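Local coordinates for protein oxidized polyvinyl alcohol hydrolase (Sphingopyxis, PDB 3WLA) that hydrolyses beta-diketones such as 4,6-nonanedione, and cleaves oxidized polyvinyl alcohol in the second step of polyvinyl alcohol degradation, at residues A[50-55]-A[82-87]. Residues are numbered along the deposited sequence; the frame is centred on the assembly and turned at random.
Sequences WVPMVG and VISPVR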
ATOM      1  N   TRP A  50     -11.330  -2.870  -2.738  1.00 22.76           N
ATOM      2  CA  TRP A  50     -10.428  -1.835  -2.189  1.00 22.45           C
ATOM      3  C   TRP A  50      -9.988  -2.331  -0.789  1.00 21.68           C
ATOM      4  O   TRP A  50     -10.833  -2.645   0.063  1.00 19.95           O
ATOM      5  CB  TRP A  50     -11.182  -0.511  -2.064  1.00 21.62           C
ATOM      6  CG  TRP A  50     -10.478   0.676  -1.391  1.00 20.43           C
ATOM      7  CD1 TRP A  50     -11.062   1.574  -0.529  1.00 20.46           C
ATOM      8  CD2 TRP A  50      -9.129   1.128  -1.580  1.00 21.42           C
ATOM      9  NE1 TRP A  50     -10.172   2.554  -0.170  1.00 18.90           N
ATOM     10  CE2 TRP A  50      -8.972   2.310  -0.787  1.00 19.75           C
ATOM     11  CE3 TRP A  50      -8.041   0.661  -2.343  1.00 22.37           C
ATOM     12  CZ2 TRP A  50      -7.786   3.025  -0.728  1.00 20.51           C
ATOM     13  CZ3 TRP A  50      -6.842   1.364  -2.291  1.00 20.16           C
ATOM     14  CH2 TRP A  50      -6.716   2.553  -1.478  1.00 23.38           C
ATOM     15  N   VAL A  51      -8.675  -2.429  -0.574  1.00 20.71           N
ATOM     16  CA  VAL A  51      -8.135  -2.887   0.711  1.00 19.63           C
ATOM     17  C   VAL A  51      -7.239  -1.761   1.256  1.00 20.28           C
ATOM     18  O   VAL A  51      -6.027  -1.728   1.013  1.00 21.72           O
ATOM     19  CB  VAL A  51      -7.322  -4.215   0.510  1.00 20.01           C
ATOM     20  CG1 VAL A  51      -6.674  -4.645   1.813  1.00 20.67           C
ATOM     21  CG2 VAL A  51      -8.247  -5.302   0.000  1.00 21.64           C
ATOM     22  N   PRO A  52      -7.847  -0.792   1.964  1.00 18.92           N
ATOM     23  CA  PRO A  52      -7.093   0.327   2.519  1.00 21.01           C
ATOM     24  C   PRO A  52      -6.379  -0.015   3.823  1.00 20.95           C
ATOM     25  O   PRO A  52      -6.990  -0.605   4.690  1.00 22.04           O
ATOM     26  CB  PRO A  52      -8.187   1.396   2.729  1.00 21.60           C
ATOM     27  CG  PRO A  52      -9.369   0.541   3.183  1.00 20.50           C
ATOM     28  CD  PRO A  52      -9.291  -0.644   2.217  1.00 19.14           C
ATOM     29  N   MET A  53      -5.124   0.405   3.968  1.00 20.67           N
ATOM     30  CA  MET A  53      -4.320   0.118   5.165  1.00 21.93           C
ATOM     31  C   MET A  53      -3.819   1.332   5.876  1.00 21.64           C
ATOM     32  O   MET A  53      -3.298   2.285   5.213  1.00 18.28           O
ATOM     33  CB  MET A  53      -3.080  -0.716   4.787  1.00 22.37           C
ATOM     34  CG  MET A  53      -3.451  -2.121   4.433  1.00 23.57           C
ATOM     35  SD  MET A  53      -2.101  -3.151   3.963  1.00 23.21           S
ATOM     36  CE  MET A  53      -1.643  -2.267   2.275  1.00 20.37           C
ATOM     37  N   VAL A  54      -3.962   1.318   7.215  1.00 20.58           N
ATOM     38  CA  VAL A  54      -3.467   2.410   8.056  1.00 20.21           C
ATOM     39  C   VAL A  54      -1.948   2.269   8.162  1.00 18.34           C
ATOM     40  O   VAL A  54      -1.363   1.258   7.783  1.00 16.81           O
ATOM     41  CB  VAL A  54      -3.985   2.339   9.538  1.00 18.47           C
ATOM     42  CG1 VAL A  54      -5.454   2.760   9.614  1.00 18.93           C
ATOM     43  CG2 VAL A  54      -3.871   0.906  10.049  1.00 17.24           C
ATOM     44  N   GLY A  55      -1.360   3.296   8.750  1.00 18.08           N
ATOM     45  CA  GLY A  55       0.043   3.354   8.982  1.00 17.95           C
ATOM     46  C   GLY A  55       0.428   3.057  10.424  1.00 18.96           C
ATOM     47  O   GLY A  55       0.084   2.019  11.001  1.00 19.01           O
ATOM     48  N   VAL A  82     -15.059  -3.065   0.316  1.00 25.02           N
ATOM     49  CA  VAL A  82     -13.900  -2.502   1.061  1.00 23.67           C
ATOM     50  C   VAL A  82     -13.512  -3.484   2.202  1.00 25.70           C
ATOM     51  O   VAL A  82     -14.375  -3.872   3.019  1.00 22.97           O
ATOM     52  CB  VAL A  82     -14.300  -1.123   1.667  1.00 22.53           C
ATOM     53  CG1 VAL A  82     -13.112  -0.418   2.412  1.00 20.20           C
ATOM     54  CG2 VAL A  82     -14.815  -0.225   0.534  1.00 21.68           C
ATOM     55  N   ILE A  83     -12.251  -3.930   2.226  1.00 25.49           N
ATOM     56  CA  ILE A  83     -11.801  -4.825   3.302  1.00 25.14           C
ATOM     57  C   ILE A  83     -10.553  -4.156   3.931  1.00 26.74           C
ATOM     58  O   ILE A  83      -9.552  -3.950   3.252  1.00 26.21           O
ATOM     59  CB  ILE A  83     -11.414  -6.224   2.760  1.00 26.46           C
ATOM     60  CG1 ILE A  83     -12.536  -6.816   1.928  1.00 26.49           C
ATOM     61  CG2 ILE A  83     -11.098  -7.203   3.929  1.00 25.43           C
ATOM     62  CD1 ILE A  83     -12.051  -7.963   1.078  1.00 20.97           C
ATOM     63  N   SER A  84     -10.619  -3.765   5.202  1.00 25.44           N
ATOM     64  CA  SER A  84      -9.455  -3.133   5.821  1.00 24.02           C
ATOM     65  C   SER A  84      -8.896  -4.128   6.851  1.00 24.05           C
ATOM     66  O   SER A  84      -9.635  -4.544   7.775  1.00 23.91           O
ATOM     67  CB  SER A  84      -9.854  -1.835   6.514  1.00 23.95           C
ATOM     68  OG  SER A  84      -8.689  -1.091   6.883  1.00 24.50           O
ATOM     69  N   PRO A  85      -7.628  -4.544   6.683  1.00 22.34           N
ATOM     70  CA  PRO A  85      -6.930  -5.494   7.556  1.00 22.78           C
ATOM     71  C   PRO A  85      -6.379  -4.850   8.780  1.00 22.72           C
ATOM     72  O   PRO A  85      -5.947  -3.711   8.744  1.00 22.52           O
ATOM     73  CB  PRO A  85      -5.844  -6.053   6.662  1.00 21.64           C
ATOM     74  CG  PRO A  85      -5.422  -4.789   5.892  1.00 24.54           C
ATOM     75  CD  PRO A  85      -6.738  -4.085   5.581  1.00 21.38           C
ATOM     76  N   VAL A  86      -6.405  -5.595   9.886  1.00 23.37           N
ATOM     77  CA  VAL A  86      -5.871  -5.123  11.141  1.00 21.67           C
ATOM     78  C   VAL A  86      -4.375  -5.532  11.280  1.00 21.70           C
ATOM     79  O   VAL A  86      -3.977  -6.681  10.973  1.00 20.96           O
ATOM     80  CB  VAL A  86      -6.691  -5.689  12.344  1.00 21.25           C
ATOM     81  CG1 VAL A  86      -6.027  -5.251  13.656  1.00 19.03           C
ATOM     82  CG2 VAL A  86      -8.163  -5.115  12.264  1.00 20.34           C
ATOM     83  N   ARG A  87      -3.552  -4.594  11.743  1.00 20.32           N
ATOM     84  CA  ARG A  87      -2.100  -4.853  11.884  1.00 21.41           C
ATOM     85  C   ARG A  87      -1.860  -5.919  12.992  1.00 22.90           C
ATOM     86  O   ARG A  87      -2.550  -5.897  14.007  1.00 21.86           O
ATOM     87  CB  ARG A  87      -1.378  -3.560  12.294  1.00 19.17           C
ATOM     88  CG  ARG A  87      -1.333  -2.453  11.197  1.00 23.04           C
ATOM     89  CD  ARG A  87      -1.022  -1.078  11.800  1.00 21.86           C
ATOM     90  NE  ARG A  87      -2.122  -0.764  12.720  1.00 21.67           N
ATOM     91  CZ  ARG A  87      -2.173   0.285  13.534  1.00 23.71           C
ATOM     92  NH1 ARG A  87      -1.167   1.182  13.542  1.00 18.87           N
ATOM     93  NH2 ARG A  87      -3.246   0.414  14.357  1.00 20.90           N
TER
HETATM   94  O   HOH W   1      -6.113  -1.021   8.303  1.00 22.10           O
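W50 and V82 pair as neighbours in parallel strands whose axes diverge by 31°, and the backbone bond from I83 N to W50 O (2.9 Å) joins the strands at this end. The next rung is missing, because P52 has no N-H to offer I83 O; that oxygen is left buried without a hydrogen-bond partner, met by the CA-H of V51 (CA to I83 O 3.1 Å), with P52 CD lying against it and V82 CG1. P85 likewise has no N-H for P52 O, and S84 OG takes its place: swung anti to its own N (chi1 -168°), it donates to P52 O at 2.8 Å. A water donating to S84 OG and P85 O, and weakly accepting from V54 N, bridges the widening gap. On the sheet face turned to helix 133-145, V51 CG1 meets P85 CD at 3.8 Å. The M53 and P85 side chains cross at about a right angle, M53 CG 3.6 Å from P85 CG. Past the strand ends, V54 CG2 sits over one face of the R87 guanidinium, 3.6 Å from NE. A bend at chi3 (-62°) brings R87 NH1 within 3.0 Å of G55 O, a weak and poorly aligned bond, while NH2 binds G97 O. A leucine in place of R87 would probably leave G97 O without this donor and the loop at G55 less firmly tied. The strands belong to a beta-alpha-beta unit with helix 60-65 in the central sheet of an alpha/beta-hydrolase; the loop after strand 47-53 brings G55 beside S162, the probable nucleophile, and a bound sulfate.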